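Local coordinates for autoinducer 2 sensor kinase/phosphatase luxQ (Vibrio cholerae, PDB 3C38), which binds the LuxP–autoinducer 2 complex and switches between kinase and phosphatase activity in quorum sensing, this chain being its periplasmic sensor domain, at residues A[46-51]-A[139-144]; A[83-86]-A[91-94]; A[117-122]-A[152-157]. All blocks are in the same frame, centred on the assembly; numbering follows the deposited sequence.

How the interactions relate
All three contacts reach one five-stranded antiparallel sheet, in the order 91-95, 83-88, 153-160, 134-143, 123-127. Interaction 2 joins the first two strands, interaction 3 reaches from the third strand toward the approach to the last, and interaction 1 sets the chain after helix 22-47 against the fourth. The centres of interactions 1 and 3 are about 8 Å apart, those of 2 and 3 about 11 Å, and those of 1 and 2 about 13 Å. Backbone pairing joins Leu143 to Val152 and Gly153, and Phe85 to Tyr156, while Leu143 CD1 meets Ile86 CG2 at 3.6 Å. This sheet belongs to the sensory region of the protein, separate from the kinase machinery.

Interaction 1 (A[46-51]-A[139-144]); sequences STAKNA and RRSSLI
Ser141 has its OG anti to the backbone N (chi1 -171°), which carries the hydroxyl out to the methyl of Ala48, and Leu143, with CG beside its own N (chi1 -68°), swings CD2 round to the same alanine. Ala48 CB thus comes to 3.2 Å from Ser141 OG and 3.6 Å from Ser142 O, and lies 4.1 Å from Leu143 CD2. One small methyl is therefore met by a hydroxyl, a carbonyl and a branch of leucine. Leu143 CD2 also approaches the alanine backbone, at 3.7 Å from Ala48 O. Ala48 is placed for this by a type I turn from Thr47 to Asn50, closed by the Asn50 N to Thr47 O bond of 3.1 Å, after which Asn50 serves as N-cap to helix 51-58. That helix covers Leu143 through Leu53, Ile54 and Leu57. No direct polar bond joins the two segments; a water supplies the link, donating to Ala48 O at 2.7 Å, accepting from Ile144 N at 2.8 Å, and giving a weak bond to Ser142 O. Ser141 OG is hydrogen-bonded to Asp45 OD1, whose other oxygen, OD2, forms a salt bridge with Arg139 NH2. The chemistry thus implies an inter-helix turn seated on the strand end by one methyl, with water joining main-chain groups and Asp45 satisfying the Ser141 hydroxyl.

Interaction 2 (A[83-86]-A[91-94]); sequences LRFI and NILW
Ile86 and Trp94 form the close part of this hairpin contact, as an antiparallel hydrogen-bonded pair. Ile86 N donates to Trp94 O over 3.0 Å with an N-H...O angle of 148°, and the donor sits above the carbonyl plane, 48° out of it, so the bond is well formed yet not aligned with a lone pair. The two side chains share a sheet face and cross obliquely, Ile86 CG1 lying 4.1 Å from Trp94 CE3. With CG anti to the backbone N (chi1 -177°), the indole is laid back along strand 83-88 until Trp94 CZ3 comes to 3.9 Å from Arg84 CB and 3.7 Å from Arg84 O. The indole stacks with Phe69, and NE1 donates to Asp66 OD1. Helix 51-58 covers Ile86 through Leu53 and Leu57. Phe85 projects to the other face, toward helix 106-115, although its CB still presses on Trp94 O at 3.3 Å.

Toward the turn the fit slackens. A classic beta bulge sets two residues, Leu93 and Trp94, opposite the single Ile86, and Ile86 O receives two weak bonds, from Leu93 N at 3.1 Å and from Trp94 N at 3.5 Å. Here the side chains are partly open to solvent: Asn91 is exposed and adds little, and Ile92 keeps its hold mainly through CD1, 4.0 Å from Phe85 CD1. Polarity and bulk are thus divided along the hairpin. One sound backbone bond and a large aromatic surface fix the inner end, whereas the bulged end shares a single carbonyl between two weak bonds, one bent and one long, so cohesion there rests less on hydrogen bonding than on the contact of Ile92 CD1 with the Phe85 ring.

Interaction 3 (A[117-122]-A[152-157]); sequences AISGNW and VGYLYV
Tyr154 and Ser119 meet at one end of this contact, Trp122 and Val157 at the other. Tyr154 can be followed outward. Its CB leaves strand 153-160 on the side of Ser119, and with CG beside the backbone N (chi1 -78°) the ring extends toward the loop. CD1 is then 4.2 Å from Ser119 OG, and CE1, one atom further, comes to 3.6 Å from the same oxygen, which approaches the ring obliquely. CE1 also packs against the hydroxyl of Ser142. At the tip, OH lies 3.0 Å from a water in the plane of the ring, at its edge, and that water is likewise 3.0 Å from Ser119 OG. The serine and phenol hydroxyls are thereby bridged, and Arg140, in cation-pi contact with the ring, adds a weak hydrogen bond to Ser119 OG.

At the second site the contact is apolar: the indole corner Trp122 CH2 meets the valine methyl Val157 CG2 at 4.0 Å, and Trp122 CZ3 is 4.1 Å from Val157 O. Tyr154 and Val157, three residues apart on an extended strand, point to opposite faces; the tryptophan and valine lie on the side of helix 22-47, where Leu40 and Arg41 touch Trp122 and Gln44 touches Val157.

The touching parts run only 11° apart, but their nearest CA atoms, Ser119 with Tyr154, are 9.1 Å from each other, about two strand spacings. Strand 134-143 occupies the interval, so the side chains reach across it on both faces. The 2-1-5-4-3 strand order of this five-stranded antiparallel sheet, with the long N-terminal helix 22-47 along one face, is consistent with the PAS-like Cache family of periplasmic sensor domains.

Interaction 1 (A[46-51]-A[139-144])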
loop_
_atom_site.group_PDB
_atom_site.type_symbol
_atom_site.label_atom_id
_atom_site.label_comp_id
_atom_site.label_asym_id
_atom_site.label_seq_id
_atom_site.Cartn_x
_atom_site.Cartn_y
_atom_site.Cartn_z
ATOM N N SER A 46 -9.420 13.764 -1.359
ATOM C CA SER A 46 -10.618 14.281 -1.994
ATOM C C SER A 46 -11.849 13.751 -1.263
ATOM O O SER A 46 -12.827 14.470 -1.052
ATOM C CB SER A 46 -10.653 13.845 -3.457
ATOM O OG SER A 46 -11.697 14.502 -4.140
ATOM N N THR A 47 -11.798 12.487 -0.871
ATOM C CA THR A 47 -12.910 11.878 -0.163
ATOM C C THR A 47 -12.973 12.388 1.273
ATOM O O THR A 47 -14.031 12.385 1.897
ATOM C CB THR A 47 -12.771 10.358 -0.148
ATOM O OG1 THR A 47 -12.795 9.873 -1.495
ATOM C CG2 THR A 47 -13.907 9.719 0.636
ATOM N N ALA A 48 -11.831 12.836 1.785
ATOM C CA ALA A 48 -11.747 13.345 3.148
ATOM C C ALA A 48 -12.552 14.632 3.282
ATOM O O ALA A 48 -12.876 15.060 4.395
ATOM C CB ALA A 48 -10.288 13.600 3.526
ATOM N N LYS A 49 -12.876 15.241 2.143
ATOM C CA LYS A 49 -13.637 16.485 2.125
ATOM C C LYS A 49 -15.063 16.319 1.603
ATOM O O LYS A 49 -15.736 17.301 1.296
ATOM C CB LYS A 49 -12.889 17.527 1.290
ATOM C CG LYS A 49 -11.583 17.942 1.927
ATOM C CD LYS A 49 -10.812 18.926 1.084
ATOM C CE LYS A 49 -9.644 19.483 1.875
ATOM N NZ LYS A 49 -8.784 20.383 1.066
ATOM N N ASN A 50 -15.533 15.084 1.510
ATOM C CA ASN A 50 -16.877 14.855 1.011
ATOM C C ASN A 50 -17.904 14.958 2.128
ATOM O O ASN A 50 -17.958 14.104 3.010
ATOM C CB ASN A 50 -16.977 13.481 0.356
ATOM C CG ASN A 50 -18.303 13.265 -0.336
ATOM O OD1 ASN A 50 -19.367 13.424 0.266
ATOM N ND2 ASN A 50 -18.251 12.898 -1.610
ATOM N N ALA A 51 -18.721 16.008 2.078
ATOM C CA ALA A 51 -19.758 16.232 3.076
ATOM C C ALA A 51 -20.466 14.928 3.418
ATOM O O ALA A 51 -20.648 14.602 4.597
ATOM C CB ALA A 51 -20.761 17.243 2.558
ATOM N N ARG A 139 -1.646 5.853 5.205
ATOM C CA ARG A 139 -1.699 7.303 5.155
ATOM C C ARG A 139 -2.972 7.788 5.836
ATOM O O ARG A 139 -4.035 7.176 5.710
ATOM C CB ARG A 139 -1.636 7.778 3.703
ATOM C CG ARG A 139 -1.472 9.279 3.541
ATOM C CD ARG A 139 -1.144 9.615 2.101
ATOM N NE ARG A 139 -1.015 11.055 1.896
ATOM C CZ ARG A 139 -2.046 11.889 1.818
ATOM N NH1 ARG A 139 -3.286 11.420 1.921
ATOM N NH2 ARG A 139 -1.832 13.184 1.637
ATOM N N ARG A 140 -2.843 8.889 6.572
ATOM C CA ARG A 140 -3.964 9.475 7.311
ATOM C C ARG A 140 -4.423 10.811 6.707
ATOM O O ARG A 140 -3.609 11.630 6.286
ATOM C CB ARG A 140 -3.538 9.708 8.769
ATOM C CG ARG A 140 -4.666 10.029 9.716
ATOM C CD ARG A 140 -4.147 10.421 11.099
ATOM N NE ARG A 140 -3.396 11.667 11.050
ATOM C CZ ARG A 140 -3.222 12.477 12.088
ATOM N NH1 ARG A 140 -3.747 12.177 13.269
ATOM N NH2 ARG A 140 -2.527 13.600 11.938
ATOM N N SER A 141 -5.730 11.033 6.671
ATOM C CA SER A 141 -6.255 12.289 6.153
ATOM C C SER A 141 -7.333 12.832 7.096
ATOM O O SER A 141 -8.335 12.171 7.367
ATOM C CB SER A 141 -6.831 12.094 4.747
ATOM O OG SER A 141 -7.123 13.348 4.147
ATOM N N SER A 142 -7.117 14.046 7.588
ATOM C CA SER A 142 -8.050 14.685 8.515
ATOM C C SER A 142 -9.466 14.781 7.966
ATOM O O SER A 142 -9.665 15.065 6.790
ATOM C CB SER A 142 -7.547 16.088 8.855
ATOM O OG SER A 142 -6.155 16.067 9.155
ATOM N N LEU A 143 -10.448 14.529 8.823
ATOM C CA LEU A 143 -11.855 14.616 8.439
ATOM C C LEU A 143 -12.422 15.820 9.175
ATOM O O LEU A 143 -12.768 15.735 10.354
ATOM C CB LEU A 143 -12.616 13.354 8.851
ATOM C CG LEU A 143 -12.239 12.070 8.117
ATOM C CD1 LEU A 143 -12.946 10.884 8.748
ATOM C CD2 LEU A 143 -12.615 12.196 6.646
ATOM N N ILE A 144 -12.499 16.946 8.477
ATOM C CA ILE A 144 -13.005 18.179 9.060
ATOM C C ILE A 144 -14.459 18.409 8.670
ATOM O O ILE A 144 -14.972 17.772 7.751
ATOM C CB ILE A 144 -12.117 19.353 8.630
ATOM C CG1 ILE A 144 -10.703 19.102 9.162
ATOM C CG2 ILE A 144 -12.661 20.667 9.167
ATOM C CD1 ILE A 144 -9.627 19.965 8.552
HETATM O O HOH W 1 -11.960 17.261 5.719
#

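Interaction 2 (A[83-86]-A[91-94])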
loop_
_atom_site.group_PDB
_atom_site.type_symbol
_atom_site.label_atom_id
_atom_site.label_comp_id
_atom_site.label_asym_id
_atom_site.label_seq_id
_atom_site.Cartn_x
_atom_site.Cartn_y
_atom_site.Cartn_z
ATOM N N LEU A 83 -7.442 -1.434 2.553
ATOM C CA LEU A 83 -8.150 -1.280 3.808
ATOM C C LEU A 83 -8.336 0.177 4.201
ATOM O O LEU A 83 -7.465 1.033 3.974
ATOM C CB LEU A 83 -7.439 -2.061 4.930
ATOM C CG LEU A 83 -6.010 -1.710 5.344
ATOM C CD1 LEU A 83 -6.051 -0.593 6.371
ATOM C CD2 LEU A 83 -5.332 -2.929 5.950
ATOM N N ARG A 84 -9.502 0.443 4.776
ATOM C CA ARG A 84 -9.874 1.769 5.236
ATOM C C ARG A 84 -10.488 1.666 6.623
ATOM O O ARG A 84 -11.167 0.694 6.939
ATOM C CB ARG A 84 -10.944 2.385 4.331
ATOM C CG ARG A 84 -10.533 2.824 2.944
ATOM C CD ARG A 84 -11.498 3.916 2.499
ATOM N NE ARG A 84 -11.393 4.281 1.091
ATOM C CZ ARG A 84 -11.900 3.565 0.092
ATOM N NH1 ARG A 84 -12.552 2.432 0.338
ATOM N NH2 ARG A 84 -11.766 3.990 -1.159
ATOM N N PHE A 85 -10.250 2.673 7.450
ATOM C CA PHE A 85 -10.859 2.726 8.769
ATOM C C PHE A 85 -10.753 4.164 9.269
ATOM O O PHE A 85 -9.813 4.886 8.923
ATOM C CB PHE A 85 -10.212 1.713 9.732
ATOM C CG PHE A 85 -8.815 2.048 10.136
ATOM C CD1 PHE A 85 -8.570 3.015 11.104
ATOM C CD2 PHE A 85 -7.735 1.390 9.552
ATOM C CE1 PHE A 85 -7.279 3.315 11.487
ATOM C CE2 PHE A 85 -6.432 1.683 9.928
ATOM C CZ PHE A 85 -6.202 2.647 10.897
ATOM N N ILE A 86 -11.742 4.588 10.050
ATOM C CA ILE A 86 -11.769 5.950 10.575
ATOM C C ILE A 86 -11.490 5.979 12.070
ATOM O O ILE A 86 -12.111 5.251 12.843
ATOM C CB ILE A 86 -13.135 6.612 10.293
ATOM C CG1 ILE A 86 -13.376 6.672 8.785
ATOM C CG2 ILE A 86 -13.173 8.016 10.872
ATOM C CD1 ILE A 86 -14.739 7.198 8.407
ATOM N N ASN A 91 -9.632 5.530 19.449
ATOM C CA ASN A 91 -10.891 4.844 19.200
ATOM C C ASN A 91 -11.030 4.575 17.698
ATOM O O ASN A 91 -10.406 5.257 16.875
ATOM C CB ASN A 91 -12.060 5.704 19.719
ATOM C CG ASN A 91 -13.350 4.903 19.918
ATOM O OD1 ASN A 91 -13.315 3.694 20.143
ATOM N ND2 ASN A 91 -14.490 5.587 19.860
ATOM N N ILE A 92 -11.823 3.567 17.347
ATOM C CA ILE A 92 -12.053 3.227 15.949
ATOM C C ILE A 92 -13.562 3.282 15.744
ATOM O O ILE A 92 -14.295 2.387 16.174
ATOM C CB ILE A 92 -11.541 1.801 15.601
ATOM C CG1 ILE A 92 -10.054 1.669 15.939
ATOM C CG2 ILE A 92 -11.733 1.527 14.118
ATOM C CD1 ILE A 92 -9.144 2.487 15.065
ATOM N N LEU A 93 -14.021 4.349 15.099
ATOM C CA LEU A 93 -15.440 4.544 14.854
ATOM C C LEU A 93 -15.925 3.634 13.743
ATOM O O LEU A 93 -17.056 3.144 13.784
ATOM C CB LEU A 93 -15.718 6.002 14.470
ATOM C CG LEU A 93 -15.300 7.106 15.447
ATOM C CD1 LEU A 93 -15.586 8.470 14.831
ATOM C CD2 LEU A 93 -16.043 6.943 16.760
ATOM N N TRP A 94 -15.068 3.409 12.750
ATOM C CA TRP A 94 -15.433 2.565 11.623
ATOM C C TRP A 94 -14.245 1.781 11.057
ATOM O O TRP A 94 -13.084 2.160 11.238
ATOM C CB TRP A 94 -16.060 3.424 10.528
ATOM C CG TRP A 94 -16.548 2.646 9.352
ATOM C CD1 TRP A 94 -17.717 1.949 9.255
ATOM C CD2 TRP A 94 -15.880 2.490 8.094
ATOM N NE1 TRP A 94 -17.822 1.372 8.007
ATOM C CE2 TRP A 94 -16.708 1.691 7.276
ATOM C CE3 TRP A 94 -14.662 2.953 7.580
ATOM C CZ2 TRP A 94 -16.354 1.340 5.969
ATOM C CZ3 TRP A 94 -14.310 2.604 6.282
ATOM C CH2 TRP A 94 -15.155 1.807 5.491
#

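Interaction 3 (A[117-122]-A[152-157])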
loop_
_atom_site.group_PDB
_atom_site.type_symbol
_atom_site.label_atom_id
_atom_site.label_comp_id
_atom_site.label_asym_id
_atom_site.label_seq_id
_atom_site.Cartn_x
_atom_site.Cartn_y
_atom_site.Cartn_z
ATOM N N ALA A 117 1.441 8.830 12.952
ATOM C CA ALA A 117 1.187 10.063 13.689
ATOM C C ALA A 117 0.739 11.255 12.867
ATOM O O ALA A 117 -0.311 11.836 13.138
ATOM C CB ALA A 117 2.423 10.442 14.491
ATOM N N ILE A 118 1.528 11.623 11.863
ATOM C CA ILE A 118 1.211 12.779 11.031
ATOM C C ILE A 118 0.380 12.518 9.771
ATOM O O ILE A 118 0.297 11.389 9.283
ATOM C CB ILE A 118 2.495 13.479 10.616
ATOM C CG1 ILE A 118 3.291 12.569 9.675
ATOM C CG2 ILE A 118 3.313 13.802 11.861
ATOM C CD1 ILE A 118 4.546 13.200 9.117
ATOM N N SER A 119 -0.224 13.584 9.247
ATOM C CA SER A 119 -1.064 13.505 8.049
ATOM C C SER A 119 -0.297 13.897 6.785
ATOM O O SER A 119 0.781 14.501 6.858
ATOM C CB SER A 119 -2.288 14.436 8.190
ATOM O OG SER A 119 -3.101 14.099 9.302
ATOM N N GLY A 120 -0.857 13.550 5.628
ATOM C CA GLY A 120 -0.235 13.911 4.366
ATOM C C GLY A 120 1.034 13.175 3.985
ATOM O O GLY A 120 1.692 13.546 3.009
ATOM N N ASN A 121 1.391 12.140 4.746
ATOM C CA ASN A 121 2.588 11.351 4.452
ATOM C C ASN A 121 2.332 9.857 4.575
ATOM O O ASN A 121 1.697 9.395 5.521
ATOM C CB ASN A 121 3.746 11.727 5.378
ATOM C CG ASN A 121 4.376 13.063 5.020
ATOM O OD1 ASN A 121 5.600 13.202 5.038
ATOM N ND2 ASN A 121 3.547 14.055 4.705
ATOM N N TRP A 122 2.825 9.111 3.597
ATOM C CA TRP A 122 2.682 7.665 3.591
ATOM C C TRP A 122 3.632 7.103 4.643
ATOM O O TRP A 122 4.731 7.629 4.833
ATOM C CB TRP A 122 3.044 7.106 2.215
ATOM C CG TRP A 122 1.964 7.267 1.199
ATOM C CD1 TRP A 122 1.894 8.203 0.211
ATOM C CD2 TRP A 122 0.780 6.471 1.088
ATOM N NE1 TRP A 122 0.732 8.041 -0.511
ATOM C CE2 TRP A 122 0.030 6.984 0.007
ATOM C CE3 TRP A 122 0.276 5.374 1.803
ATOM C CZ2 TRP A 122 -1.198 6.434 -0.383
ATOM C CZ3 TRP A 122 -0.939 4.825 1.419
ATOM C CH2 TRP A 122 -1.667 5.359 0.332
ATOM N N VAL A 152 -13.562 15.815 12.836
ATOM C CA VAL A 152 -14.534 14.853 13.338
ATOM C C VAL A 152 -13.854 13.487 13.428
ATOM O O VAL A 152 -14.400 12.541 13.999
ATOM C CB VAL A 152 -15.743 14.748 12.386
ATOM C CG1 VAL A 152 -16.767 13.757 12.928
ATOM C CG2 VAL A 152 -16.367 16.120 12.209
ATOM N N GLY A 153 -12.655 13.398 12.860
ATOM C CA GLY A 153 -11.914 12.152 12.875
ATOM C C GLY A 153 -10.817 12.102 11.826
ATOM O O GLY A 153 -10.398 13.128 11.283
ATOM N N TYR A 154 -10.346 10.895 11.544
ATOM C CA TYR A 154 -9.295 10.692 10.567
ATOM C C TYR A 154 -9.596 9.452 9.745
ATOM O O TYR A 154 -10.096 8.445 10.266
ATOM C CB TYR A 154 -7.952 10.536 11.273
ATOM C CG TYR A 154 -7.357 11.843 11.736
ATOM C CD1 TYR A 154 -6.689 12.677 10.841
ATOM C CD2 TYR A 154 -7.478 12.263 13.064
ATOM C CE1 TYR A 154 -6.150 13.896 11.251
ATOM C CE2 TYR A 154 -6.945 13.489 13.485
ATOM C CZ TYR A 154 -6.285 14.296 12.567
ATOM O OH TYR A 154 -5.751 15.500 12.959
ATOM N N LEU A 155 -9.323 9.545 8.448
ATOM C CA LEU A 155 -9.529 8.427 7.547
ATOM C C LEU A 155 -8.152 7.847 7.251
ATOM O O LEU A 155 -7.223 8.556 6.832
ATOM C CB LEU A 155 -10.205 8.871 6.242
ATOM C CG LEU A 155 -10.362 7.769 5.184
ATOM C CD1 LEU A 155 -11.138 6.611 5.765
ATOM C CD2 LEU A 155 -11.072 8.318 3.951
ATOM N N TYR A 156 -8.019 6.554 7.511
ATOM C CA TYR A 156 -6.771 5.856 7.271
ATOM C C TYR A 156 -6.992 4.903 6.108
ATOM O O TYR A 156 -8.002 4.198 6.058
ATOM C CB TYR A 156 -6.357 5.045 8.510
ATOM C CG TYR A 156 -5.880 5.850 9.704
ATOM C CD1 TYR A 156 -6.773 6.557 10.512
ATOM C CD2 TYR A 156 -4.530 5.878 10.039
ATOM C CE1 TYR A 156 -6.314 7.273 11.637
ATOM C CE2 TYR A 156 -4.069 6.586 11.141
ATOM C CZ TYR A 156 -4.958 7.276 11.932
ATOM O OH TYR A 156 -4.463 7.968 13.009
ATOM N N VAL A 157 -6.058 4.900 5.166
ATOM C CA VAL A 157 -6.129 3.995 4.027
ATOM C C VAL A 157 -4.805 3.255 3.982
ATOM O O VAL A 157 -3.746 3.821 4.292
ATOM C CB VAL A 157 -6.327 4.744 2.672
ATOM C CG1 VAL A 157 -7.594 5.595 2.728
ATOM C CG2 VAL A 157 -5.113 5.598 2.352
HETATM O O HOH W 2 -4.172 16.604 10.652
#